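2L protein (Yaba-like disease virus, PDB 3IT8) probably binds and inhibits tumour necrosis factor, using an MHC class I-like head joined to an immunoglobulin-like domain. Local coordinates at residues 200-205 and 281-286; 100-105 and 288-293. All coordinates share one frame; numbering follows the deposited sequence.

Interaction 1 of 2, residues 200-205 and 281-286; sequences LECTVN and CVVFHD
Cys202 and Cys281 point their side chains at each other and close a disulfide, with SG to SG at 2.0 Å. Both CB atoms already point across the gap, and with each SG anti to its own backbone N (chi1 -165° in Cys202) the sulfurs meet between the strands. The S-S torsion is -90°, which turns the two CB-S bonds square to each other.

Two residues further on in each strand, Val204 and Val283 also face each other. Their side chains slide past in opposite directions and touch through one branch each: CG2 of Val204 meets CG2 of Val283 at 4.0 Å. The same CG2 of Val283 lies 4.0 Å from SG of Cys202, so this methyl sits against both the bridge and Val204. All four residues are buried. The axes of 200-205 and 281-284 come within 8.7 Å and run at 26°, nearly the same way, too far apart for one sheet. Strand 198-207 belongs to the four-stranded sheet and strand 279-284 to the three-stranded one. Trp216 packs on Cys202. A disulfide between facing sheets, with a tryptophan against it, is the classic core of the immunoglobulin fold.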
# COMPACT_ATOMS: atom_id res chain seq x y z
N LEU D 200 -5.82 -15.79 -46.76
CA LEU D 200 -6.87 -15.82 -45.75
C LEU D 200 -7.68 -14.54 -45.80
O LEU D 200 -7.14 -13.44 -45.93
CB LEU D 200 -6.26 -16.02 -44.37
CG LEU D 200 -5.90 -17.48 -44.12
CD1 LEU D 200 -5.06 -17.63 -42.88
CD2 LEU D 200 -7.19 -18.28 -44.00
N GLU D 201 -9.00 -14.69 -45.71
CA GLU D 201 -9.89 -13.55 -45.76
C GLU D 201 -10.85 -13.56 -44.60
O GLU D 201 -11.71 -14.44 -44.49
CB GLU D 201 -10.67 -13.58 -47.06
CG GLU D 201 -11.60 -12.41 -47.23
CD GLU D 201 -12.44 -12.54 -48.48
OE1 GLU D 201 -11.85 -12.69 -49.57
OE2 GLU D 201 -13.69 -12.51 -48.36
N CYS D 202 -10.71 -12.56 -43.73
CA CYS D 202 -11.57 -12.41 -42.56
C CYS D 202 -12.65 -11.41 -42.95
O CYS D 202 -12.33 -10.30 -43.34
CB CYS D 202 -10.76 -11.85 -41.39
SG CYS D 202 -11.52 -11.98 -39.75
N THR D 203 -13.92 -11.81 -42.89
CA THR D 203 -14.98 -10.88 -43.24
C THR D 203 -15.94 -10.71 -42.08
O THR D 203 -16.49 -11.68 -41.54
CB THR D 203 -15.77 -11.33 -44.47
OG1 THR D 203 -17.02 -11.87 -44.04
CG2 THR D 203 -15.01 -12.38 -45.25
N VAL D 204 -16.13 -9.45 -41.69
CA VAL D 204 -17.00 -9.10 -40.59
C VAL D 204 -18.25 -8.43 -41.17
O VAL D 204 -18.15 -7.42 -41.85
CB VAL D 204 -16.26 -8.14 -39.61
CG1 VAL D 204 -17.07 -7.96 -38.33
CG2 VAL D 204 -14.88 -8.69 -39.31
N ASN D 205 -19.41 -9.01 -40.91
CA ASN D 205 -20.65 -8.51 -41.47
C ASN D 205 -21.59 -7.73 -40.59
O ASN D 205 -21.99 -8.18 -39.50
CB ASN D 205 -21.43 -9.66 -42.10
CG ASN D 205 -20.69 -10.27 -43.26
OD1 ASN D 205 -20.31 -9.56 -44.19
ND2 ASN D 205 -20.48 -11.58 -43.21
N CYS D 281 -7.97 -15.30 -37.16
CA CYS D 281 -8.40 -13.91 -37.15
C CYS D 281 -8.99 -13.48 -35.81
O CYS D 281 -9.94 -14.09 -35.32
CB CYS D 281 -9.43 -13.69 -38.27
SG CYS D 281 -9.93 -11.95 -38.49
N VAL D 282 -8.42 -12.44 -35.22
CA VAL D 282 -8.93 -11.90 -33.96
C VAL D 282 -9.60 -10.57 -34.27
O VAL D 282 -8.96 -9.64 -34.75
CB VAL D 282 -7.82 -11.65 -32.93
CG1 VAL D 282 -8.46 -11.31 -31.59
CG2 VAL D 282 -6.93 -12.88 -32.79
N VAL D 283 -10.90 -10.49 -34.00
CA VAL D 283 -11.70 -9.29 -34.28
C VAL D 283 -12.01 -8.46 -33.05
O VAL D 283 -12.61 -8.95 -32.10
CB VAL D 283 -13.03 -9.69 -34.93
CG1 VAL D 283 -13.97 -8.51 -34.99
CG2 VAL D 283 -12.76 -10.24 -36.32
N PHE D 284 -11.60 -7.19 -33.08
CA PHE D 284 -11.85 -6.28 -31.97
C PHE D 284 -12.97 -5.32 -32.32
O PHE D 284 -12.87 -4.54 -33.26
CB PHE D 284 -10.60 -5.49 -31.63
CG PHE D 284 -9.47 -6.33 -31.14
CD1 PHE D 284 -8.58 -6.90 -32.04
CD2 PHE D 284 -9.30 -6.56 -29.78
CE1 PHE D 284 -7.52 -7.68 -31.58
CE2 PHE D 284 -8.24 -7.35 -29.30
CZ PHE D 284 -7.35 -7.91 -30.21
N HIS D 285 -14.05 -5.39 -31.55
CA HIS D 285 -15.21 -4.52 -31.77
C HIS D 285 -15.94 -4.29 -30.44
O HIS D 285 -15.76 -5.05 -29.49
CB HIS D 285 -16.14 -5.18 -32.77
CG HIS D 285 -17.34 -4.35 -33.09
ND1 HIS D 285 -17.30 -3.30 -33.96
CD2 HIS D 285 -18.61 -4.41 -32.62
CE1 HIS D 285 -18.49 -2.73 -34.02
NE2 HIS D 285 -19.30 -3.38 -33.21
N ASP D 286 -16.75 -3.24 -30.37
CA ASP D 286 -17.48 -2.93 -29.14
C ASP D 286 -18.31 -4.11 -28.66
O ASP D 286 -18.30 -4.44 -27.47
CB ASP D 286 -18.35 -1.69 -29.34
CG ASP D 286 -17.58 -0.39 -29.12
OD1 ASP D 286 -16.33 -0.43 -29.22
OD2 ASP D 286 -18.23 0.65 -28.86

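Interaction 2 of 2, residues 100-105 and 288-293; sequences TGLLFG and LEAQVY
The backbone O of Glu289 is approached by two groups of the turn at Gly101 and Leu102. Leu102 N donates a hydrogen bond to Glu289 O at 3.3 Å. The bond is bent, with 141° at the hydrogen, and the donor is tilted 31° from the carbonyl plane. Gly101 CA adds a CA-H...O contact to the same Glu289 O at 3.5 Å. Gly101 has no side chain, and this lets the carbonyl come close on that side. Its positive phi suits the type II' beta turn from Thr100 to Leu103, which a weak bond from Leu103 N to Thr100 O closes.

Leu102 supplies the apolar part. With CG anti to the carbonyl carbon (chi1 -70°), the Leu102 side chain brings its end to 288-293. Its two methyls divide the work: CD1 rests on CB of Ala290 at 3.9 Å, and CD2 lies 3.8 Å from CB of Glu289. CD2 also lies against the carboxylate end of Glu289. The Leu102 and Glu289 side chains cross at about a right angle. Glu289 is poorly ordered. Outside the two segments, a basic side chain on the chain of a different protein lies at long range from Glu289 OE2, a weak ion pair.

The turn joins strands 90-100 and 103-112 of the large N-terminal sheet. It packs on the loop between strands 279-284 and 291-293 of the Ig-like domain, where Phe284 of strand 279-284 touches both Leu103 and Ala290.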
# COMPACT_ATOMS: atom_id res chain seq x y z
N THR D 100 -11.98 0.62 -29.28
CA THR D 100 -12.48 -0.43 -30.17
C THR D 100 -12.35 -1.78 -29.45
O THR D 100 -11.29 -2.40 -29.49
CB THR D 100 -11.65 -0.48 -31.46
OG1 THR D 100 -11.62 0.82 -32.04
CG2 THR D 100 -12.24 -1.46 -32.45
N GLY D 101 -13.41 -2.23 -28.80
CA GLY D 101 -13.32 -3.48 -28.06
C GLY D 101 -12.30 -3.32 -26.95
O GLY D 101 -12.35 -2.35 -26.19
N LEU D 102 -11.36 -4.25 -26.86
CA LEU D 102 -10.33 -4.19 -25.83
C LEU D 102 -9.26 -3.15 -26.17
O LEU D 102 -8.65 -2.58 -25.27
CB LEU D 102 -9.63 -5.54 -25.67
CG LEU D 102 -10.40 -6.69 -25.04
CD1 LEU D 102 -9.42 -7.84 -24.84
CD2 LEU D 102 -11.02 -6.26 -23.72
N LEU D 103 -9.03 -2.93 -27.46
CA LEU D 103 -8.02 -1.98 -27.89
C LEU D 103 -8.43 -0.53 -27.60
O LEU D 103 -9.61 -0.20 -27.58
CB LEU D 103 -7.76 -2.13 -29.39
CG LEU D 103 -7.44 -3.54 -29.87
CD1 LEU D 103 -7.10 -3.50 -31.36
CD2 LEU D 103 -6.29 -4.13 -29.07
N PHE D 104 -7.43 0.32 -27.36
CA PHE D 104 -7.69 1.72 -27.10
C PHE D 104 -6.42 2.53 -27.32
O PHE D 104 -5.33 2.05 -27.05
CB PHE D 104 -8.21 1.90 -25.68
CG PHE D 104 -7.22 1.55 -24.61
CD1 PHE D 104 -6.44 2.53 -24.02
CD2 PHE D 104 -7.06 0.23 -24.17
CE1 PHE D 104 -5.52 2.21 -23.02
CE2 PHE D 104 -6.15 -0.09 -23.16
CZ PHE D 104 -5.38 0.90 -22.59
N GLY D 105 -6.57 3.75 -27.83
CA GLY D 105 -5.41 4.59 -28.06
C GLY D 105 -5.81 5.98 -28.55
O GLY D 105 -7.00 6.28 -28.68
N LEU D 288 -18.72 -7.99 -28.43
CA LEU D 288 -17.64 -8.99 -28.40
C LEU D 288 -16.25 -8.36 -28.24
O LEU D 288 -15.50 -8.28 -29.20
CB LEU D 288 -17.64 -9.91 -29.66
CG LEU D 288 -17.48 -9.69 -31.20
CD1 LEU D 288 -18.69 -8.99 -31.73
CD2 LEU D 288 -16.22 -8.97 -31.58
N GLU D 289 -15.91 -7.93 -27.02
CA GLU D 289 -14.61 -7.29 -26.74
C GLU D 289 -13.46 -7.74 -27.66
O GLU D 289 -12.70 -6.92 -28.17
CB GLU D 289 -14.23 -7.50 -25.27
CG GLU D 289 -15.17 -6.81 -24.29
CD GLU D 289 -14.69 -6.91 -22.84
OE1 GLU D 289 -14.52 -8.05 -22.35
OE2 GLU D 289 -14.49 -5.86 -22.20
N ALA D 290 -13.34 -9.04 -27.86
CA ALA D 290 -12.31 -9.57 -28.74
C ALA D 290 -12.52 -11.07 -28.95
O ALA D 290 -12.29 -11.86 -28.03
CB ALA D 290 -10.94 -9.32 -28.16
N GLN D 291 -12.98 -11.45 -30.14
CA GLN D 291 -13.22 -12.85 -30.46
C GLN D 291 -12.26 -13.42 -31.50
O GLN D 291 -11.80 -12.71 -32.40
CB GLN D 291 -14.64 -13.06 -30.95
CG GLN D 291 -15.60 -13.38 -29.85
CD GLN D 291 -16.86 -14.05 -30.38
OE1 GLN D 291 -16.78 -15.02 -31.14
NE2 GLN D 291 -18.02 -13.53 -29.98
N VAL D 292 -11.95 -14.71 -31.37
CA VAL D 292 -11.04 -15.36 -32.30
C VAL D 292 -11.83 -16.20 -33.30
O VAL D 292 -12.85 -16.81 -32.95
CB VAL D 292 -10.04 -16.26 -31.55
CG1 VAL D 292 -8.88 -16.60 -32.45
CG2 VAL D 292 -9.55 -15.55 -30.30
N TYR D 293 -11.39 -16.20 -34.55
CA TYR D 293 -12.06 -16.95 -35.62
C TYR D 293 -11.04 -17.70 -36.47
O TYR D 293 -9.99 -17.16 -36.82
CB TYR D 293 -12.88 -16.01 -36.49
CG TYR D 293 -13.93 -15.25 -35.73
CD1 TYR D 293 -13.66 -14.00 -35.16
CD2 TYR D 293 -15.21 -15.78 -35.56
CE1 TYR D 293 -14.64 -13.29 -34.45
CE2 TYR D 293 -16.19 -15.08 -34.85
CZ TYR D 293 -15.90 -13.84 -34.30
OH TYR D 293 -16.88 -13.14 -33.63

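In the fold
From the N terminus, the chain first builds the MHC-like domain, where 100-105 makes the turn between two strands of its large sheet. It then enters the Ig-like domain. Segment 200-205 comes next, and 281-286 meets it after 75 intervening residues, closing interaction 1. Residues 288-293 follow almost at once and return to 100-105, closing interaction 2 over 182 residues. The shorter loop thus lies within the longer one. Interaction 1 joins the two sheets of the Ig-like domain, while interaction 2 joins that domain to the N-terminal one. Their centres are 10 Å apart. Strands 279-284 and 291-293 are sheet neighbours and link them directly.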